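Local coordinates for ribosomal RNA methyltransferase, putative (Plasmodium falciparum, PDB 2PLW), which binds S-adenosylmethionine and probably transfers its methyl group to the 2'-hydroxyl of a uridine in ribosomal RNA, as RlmE-family enzymes do, at residues N23-D28 against K105-I110; G169-V174 against L191-F196. One frame throughout, in Å; residues are numbered along the deposited sequence.

Contacts 1 and 2 belong to one mixed seven-stranded sheet, the class I methyltransferase fold of this FtsJ-like domain. Contact 1 pairs strands 24-29 and 107-112 in parallel near the middle of the sheet; contact 2 is the antiparallel hairpin of strands 171-176 and 188-196 at one side, with 171-176 outermost. Strand 148-155 lies between them, so the contacts do not touch: their centres are 15 Å apart and their nearest atoms about 6 Å. In contact 1 the Leu27 side chain lies about 9 Å from the bound S-adenosylmethionine. In contact 2 the Val192 side chain is about 10 Å from that of Lys153, the predicted proton acceptor.

Contact 1: residues N23-D28 against K105-I110; sequences NKIILD and KKIDII
Asp108 reaches across to Lys24 and Ile25 where the two strands come together. Its CG sits beside its own backbone N (chi1 -58°), and OD2 takes the backbone N-H of Ile25 through its anti lone pair, N to OD2 2.9 Å and almost perfectly straight. The Lys24 side chain, bent at chi2, passes that of Asp108 nearly perpendicularly, with Lys24 CD 3.7 Å from Asp108 CB. Lys24 NZ and Asp108 OD1 do not meet directly; one water accepts from the amine and donates to the carboxylate, and OD1 also receives Asn145 ND2.

Beyond this corner the chains pair in parallel. The amide of Ile109 binds Ile25 O, and Leu27 N reaches Ile109 O at 2.8 Å. Ile26 and Ile109 run alongside each other in the same direction, with Ile26 CG1 3.7 Å from Ile109 CD1; helix 35-43 packs on Ile26 through Ile40. On the face that carries Leu27 and Ile110, Leu27 is crossed at a slant by Ile107: Ile107 CG2 meets Leu27 CB at 3.8 Å while Ile107 CD1 meets Leu27 CD2, and Phe139 and Tyr143 of helix 122-143 pack there too. Ile25 CD1 rests on Lys105 CE.

Asp108 OD2 thus appears to take the place of a strand carbonyl at the chain's corner, its negative charge probably moderated by the Ile25 amide, Asn145 and the water-linked lysine.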
# COMPACT_ATOMS: atom_id res chain seq x y z
N ASN A 23 -0.01 0.81 -18.12
CA ASN A 23 1.36 0.27 -18.14
C ASN A 23 2.08 0.44 -16.80
O ASN A 23 3.27 0.79 -16.76
CB ASN A 23 2.20 0.87 -19.30
CG ASN A 23 3.44 0.04 -19.61
OD1 ASN A 23 3.53 -1.13 -19.22
ND2 ASN A 23 4.41 0.64 -20.30
N LYS A 24 1.34 0.22 -15.72
CA LYS A 24 1.93 0.26 -14.38
C LYS A 24 1.78 -1.08 -13.70
O LYS A 24 0.76 -1.77 -13.88
CB LYS A 24 1.27 1.32 -13.50
CG LYS A 24 1.32 2.76 -14.06
CD LYS A 24 2.73 3.33 -14.02
CE LYS A 24 2.83 4.67 -14.75
NZ LYS A 24 4.25 5.12 -14.79
N ILE A 25 2.78 -1.42 -12.89
CA ILE A 25 2.66 -2.57 -12.00
C ILE A 25 2.16 -1.99 -10.66
O ILE A 25 2.75 -1.07 -10.12
CB ILE A 25 3.99 -3.30 -11.84
CG1 ILE A 25 4.43 -3.89 -13.19
CG2 ILE A 25 3.85 -4.40 -10.80
CD1 ILE A 25 5.76 -4.70 -13.11
N ILE A 26 1.09 -2.58 -10.14
CA ILE A 26 0.39 -2.05 -8.96
C ILE A 26 0.27 -3.13 -7.87
O ILE A 26 -0.19 -4.24 -8.12
CB ILE A 26 -1.01 -1.55 -9.34
CG1 ILE A 26 -0.91 -0.51 -10.46
CG2 ILE A 26 -1.71 -0.89 -8.14
CD1 ILE A 26 -2.17 -0.44 -11.29
N LEU A 27 0.70 -2.77 -6.66
CA LEU A 27 0.61 -3.66 -5.51
C LEU A 27 -0.34 -3.08 -4.47
O LEU A 27 -0.22 -1.93 -4.09
CB LEU A 27 1.99 -3.85 -4.88
CG LEU A 27 2.04 -4.67 -3.58
CD1 LEU A 27 1.58 -6.08 -3.80
CD2 LEU A 27 3.45 -4.67 -3.01
N ASP A 28 -1.23 -3.93 -3.98
CA ASP A 28 -2.28 -3.54 -3.06
C ASP A 28 -2.05 -4.33 -1.79
O ASP A 28 -2.30 -5.55 -1.77
CB ASP A 28 -3.63 -3.90 -3.69
CG ASP A 28 -4.80 -3.61 -2.79
OD1 ASP A 28 -4.72 -2.70 -1.95
OD2 ASP A 28 -5.83 -4.33 -2.91
N LYS A 105 11.69 -6.52 -12.54
CA LYS A 105 10.98 -5.25 -12.50
C LYS A 105 10.66 -4.81 -11.08
O LYS A 105 10.52 -5.62 -10.18
CB LYS A 105 9.70 -5.34 -13.32
CG LYS A 105 9.93 -5.43 -14.83
CD LYS A 105 8.61 -5.52 -15.59
CE LYS A 105 7.96 -6.90 -15.40
NZ LYS A 105 8.72 -7.98 -16.12
N LYS A 106 10.57 -3.50 -10.90
CA LYS A 106 10.05 -2.96 -9.66
C LYS A 106 8.59 -2.50 -9.86
O LYS A 106 8.02 -2.67 -10.93
CB LYS A 106 10.98 -1.87 -9.10
CG LYS A 106 12.28 -2.47 -8.54
CD LYS A 106 13.01 -1.48 -7.68
CE LYS A 106 14.34 -2.00 -7.21
NZ LYS A 106 14.99 -1.05 -6.34
N ILE A 107 7.99 -2.02 -8.79
CA ILE A 107 6.56 -1.84 -8.71
C ILE A 107 6.27 -0.34 -8.80
O ILE A 107 6.83 0.42 -8.05
CB ILE A 107 6.04 -2.40 -7.35
CG1 ILE A 107 6.39 -3.90 -7.23
CG2 ILE A 107 4.52 -2.22 -7.21
CD1 ILE A 107 5.87 -4.53 -5.99
N ASP A 108 5.39 0.07 -9.69
CA ASP A 108 5.14 1.50 -9.89
C ASP A 108 4.24 2.19 -8.87
O ASP A 108 4.41 3.39 -8.62
CB ASP A 108 4.56 1.71 -11.29
CG ASP A 108 5.47 1.18 -12.35
OD1 ASP A 108 6.53 1.80 -12.56
OD2 ASP A 108 5.18 0.12 -12.94
N ILE A 109 3.28 1.45 -8.34
CA ILE A 109 2.32 1.98 -7.40
C ILE A 109 2.16 0.98 -6.29
O ILE A 109 1.82 -0.19 -6.53
CB ILE A 109 0.94 2.25 -8.07
CG1 ILE A 109 1.09 3.15 -9.29
CG2 ILE A 109 -0.02 2.83 -7.05
CD1 ILE A 109 -0.15 3.14 -10.24
N ILE A 110 2.47 1.43 -5.08
CA ILE A 110 2.29 0.56 -3.92
C ILE A 110 1.28 1.23 -3.00
O ILE A 110 1.49 2.34 -2.54
CB ILE A 110 3.62 0.28 -3.21
CG1 ILE A 110 4.55 -0.53 -4.12
CG2 ILE A 110 3.38 -0.50 -1.90
CD1 ILE A 110 5.98 -0.70 -3.51
O HOH W 1 6.69 3.48 -15.03

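Contact 2: residues G169-V174 against L191-F196; sequences GMFQLV and LVCKNF
The Phe171 ring carbon CG lies beside its backbone N (chi1 -70°), whereas in Phe196 CG is swung opposite the N (chi1 -176°). The two residues pair directly across the strands on one face of the sheet, and these torsions turn the edge of the Phe196 ring onto the face of Phe171, an edge-to-face pair with ring centroids 5.3 Å apart and planes at 67°. Cys193 covers the opposite face of Phe171. Its CB sits over the ring centre, 3.4 Å from the centroid in a CH-pi contact, and its SG lies farther out over the same face, against Val174 CG1. Phe171 is therefore clasped from both faces, while Lys194 O lies in plane at its edge.

These residues belong to the antiparallel hairpin of strands 171-176 and 188-196, the sheet-edge pair of the methyltransferase fold. A classic beta bulge interrupts it: Gln172 and Leu173 both face Lys194. Leu173 and Lys194 exchange backbone bonds, Leu173 N to Lys194 O at 3.2 Å and Lys194 N to Leu173 O at 2.9 Å. Gln172 N bonds to Asn195 O, approaching from above the carbonyl plane. Their side chains add a second link, Asn195 ND2 to Gln172 OE1, 2.8 Å and nearly straight, with the amide planes steeply turned against each other. Over the bulge Leu173 CD1 touches Lys194 CB at 3.6 Å; the lysine chain then folds away, carrying NZ to Tyr17 O.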
# COMPACT_ATOMS: atom_id res chain seq x y z
N GLY A 169 11.99 12.31 2.73
CA GLY A 169 13.37 12.01 2.44
C GLY A 169 13.56 11.04 1.29
O GLY A 169 14.69 10.82 0.86
N MET A 170 12.48 10.46 0.77
CA MET A 170 12.65 9.55 -0.35
C MET A 170 11.72 9.79 -1.54
O MET A 170 11.89 9.15 -2.58
CB MET A 170 12.69 8.09 0.11
CG MET A 170 11.46 7.56 0.74
SD MET A 170 11.89 6.05 1.68
CE MET A 170 11.63 6.60 3.34
N PHE A 171 10.74 10.67 -1.36
CA PHE A 171 9.81 11.05 -2.42
C PHE A 171 9.88 12.54 -2.69
O PHE A 171 10.11 13.35 -1.78
CB PHE A 171 8.37 10.71 -2.02
CG PHE A 171 8.07 9.26 -1.99
CD1 PHE A 171 7.55 8.61 -3.11
CD2 PHE A 171 8.34 8.51 -0.83
CE1 PHE A 171 7.28 7.26 -3.08
CE2 PHE A 171 8.07 7.14 -0.78
CZ PHE A 171 7.54 6.50 -1.92
N GLN A 172 9.60 12.91 -3.93
CA GLN A 172 9.55 14.33 -4.24
C GLN A 172 8.53 15.06 -3.38
O GLN A 172 8.84 16.14 -2.86
CB GLN A 172 9.24 14.55 -5.71
CG GLN A 172 9.31 16.03 -6.08
CD GLN A 172 8.68 16.25 -7.42
OE1 GLN A 172 8.44 15.31 -8.15
NE2 GLN A 172 8.37 17.52 -7.74
N LEU A 173 7.32 14.50 -3.25
CA LEU A 173 6.25 15.14 -2.47
C LEU A 173 5.51 14.13 -1.62
O LEU A 173 5.27 13.01 -2.04
CB LEU A 173 5.21 15.87 -3.34
CG LEU A 173 5.30 16.50 -4.73
CD1 LEU A 173 4.86 15.51 -5.79
CD2 LEU A 173 4.37 17.72 -4.77
N VAL A 174 5.07 14.57 -0.44
CA VAL A 174 4.27 13.74 0.44
C VAL A 174 3.13 14.57 1.02
O VAL A 174 3.38 15.65 1.58
CB VAL A 174 5.10 13.15 1.61
CG1 VAL A 174 4.22 12.28 2.49
CG2 VAL A 174 6.28 12.32 1.07
N LEU A 191 -0.99 8.67 3.90
CA LEU A 191 0.17 9.43 3.46
C LEU A 191 0.34 9.11 1.97
O LEU A 191 0.50 7.96 1.60
CB LEU A 191 1.42 9.06 4.24
CG LEU A 191 1.34 9.32 5.76
CD1 LEU A 191 2.36 8.46 6.55
CD2 LEU A 191 1.52 10.80 6.07
N VAL A 192 0.19 10.13 1.14
CA VAL A 192 0.28 10.01 -0.32
C VAL A 192 1.63 10.50 -0.79
O VAL A 192 1.96 11.69 -0.65
CB VAL A 192 -0.87 10.82 -1.00
CG1 VAL A 192 -0.77 10.66 -2.52
CG2 VAL A 192 -2.18 10.33 -0.51
N CYS A 193 2.43 9.60 -1.36
CA CYS A 193 3.80 9.92 -1.68
C CYS A 193 4.01 9.77 -3.17
O CYS A 193 3.77 8.70 -3.73
CB CYS A 193 4.74 8.93 -0.96
SG CYS A 193 4.41 8.80 0.82
N LYS A 194 4.49 10.85 -3.78
CA LYS A 194 4.66 10.92 -5.21
C LYS A 194 6.10 11.11 -5.63
O LYS A 194 6.83 11.95 -5.08
CB LYS A 194 3.77 12.04 -5.77
CG LYS A 194 2.31 11.93 -5.31
CD LYS A 194 1.45 11.03 -6.21
CE LYS A 194 1.00 11.72 -7.50
NZ LYS A 194 -0.22 12.60 -7.36
N ASN A 195 6.48 10.31 -6.63
CA ASN A 195 7.75 10.39 -7.33
C ASN A 195 8.90 9.94 -6.42
O ASN A 195 9.69 10.73 -5.92
CB ASN A 195 7.94 11.78 -7.99
CG ASN A 195 9.12 11.82 -8.94
OD1 ASN A 195 9.57 10.79 -9.43
ND2 ASN A 195 9.63 13.03 -9.21
N PHE A 196 8.98 8.61 -6.27
CA PHE A 196 10.08 8.03 -5.52
C PHE A 196 11.41 8.42 -6.15
O PHE A 196 11.65 8.15 -7.33
CB PHE A 196 9.97 6.51 -5.51
CG PHE A 196 11.05 5.84 -4.66
CD1 PHE A 196 11.02 5.97 -3.27
CD2 PHE A 196 12.08 5.09 -5.25
CE1 PHE A 196 12.01 5.35 -2.47
CE2 PHE A 196 13.07 4.48 -4.47
CZ PHE A 196 13.03 4.61 -3.08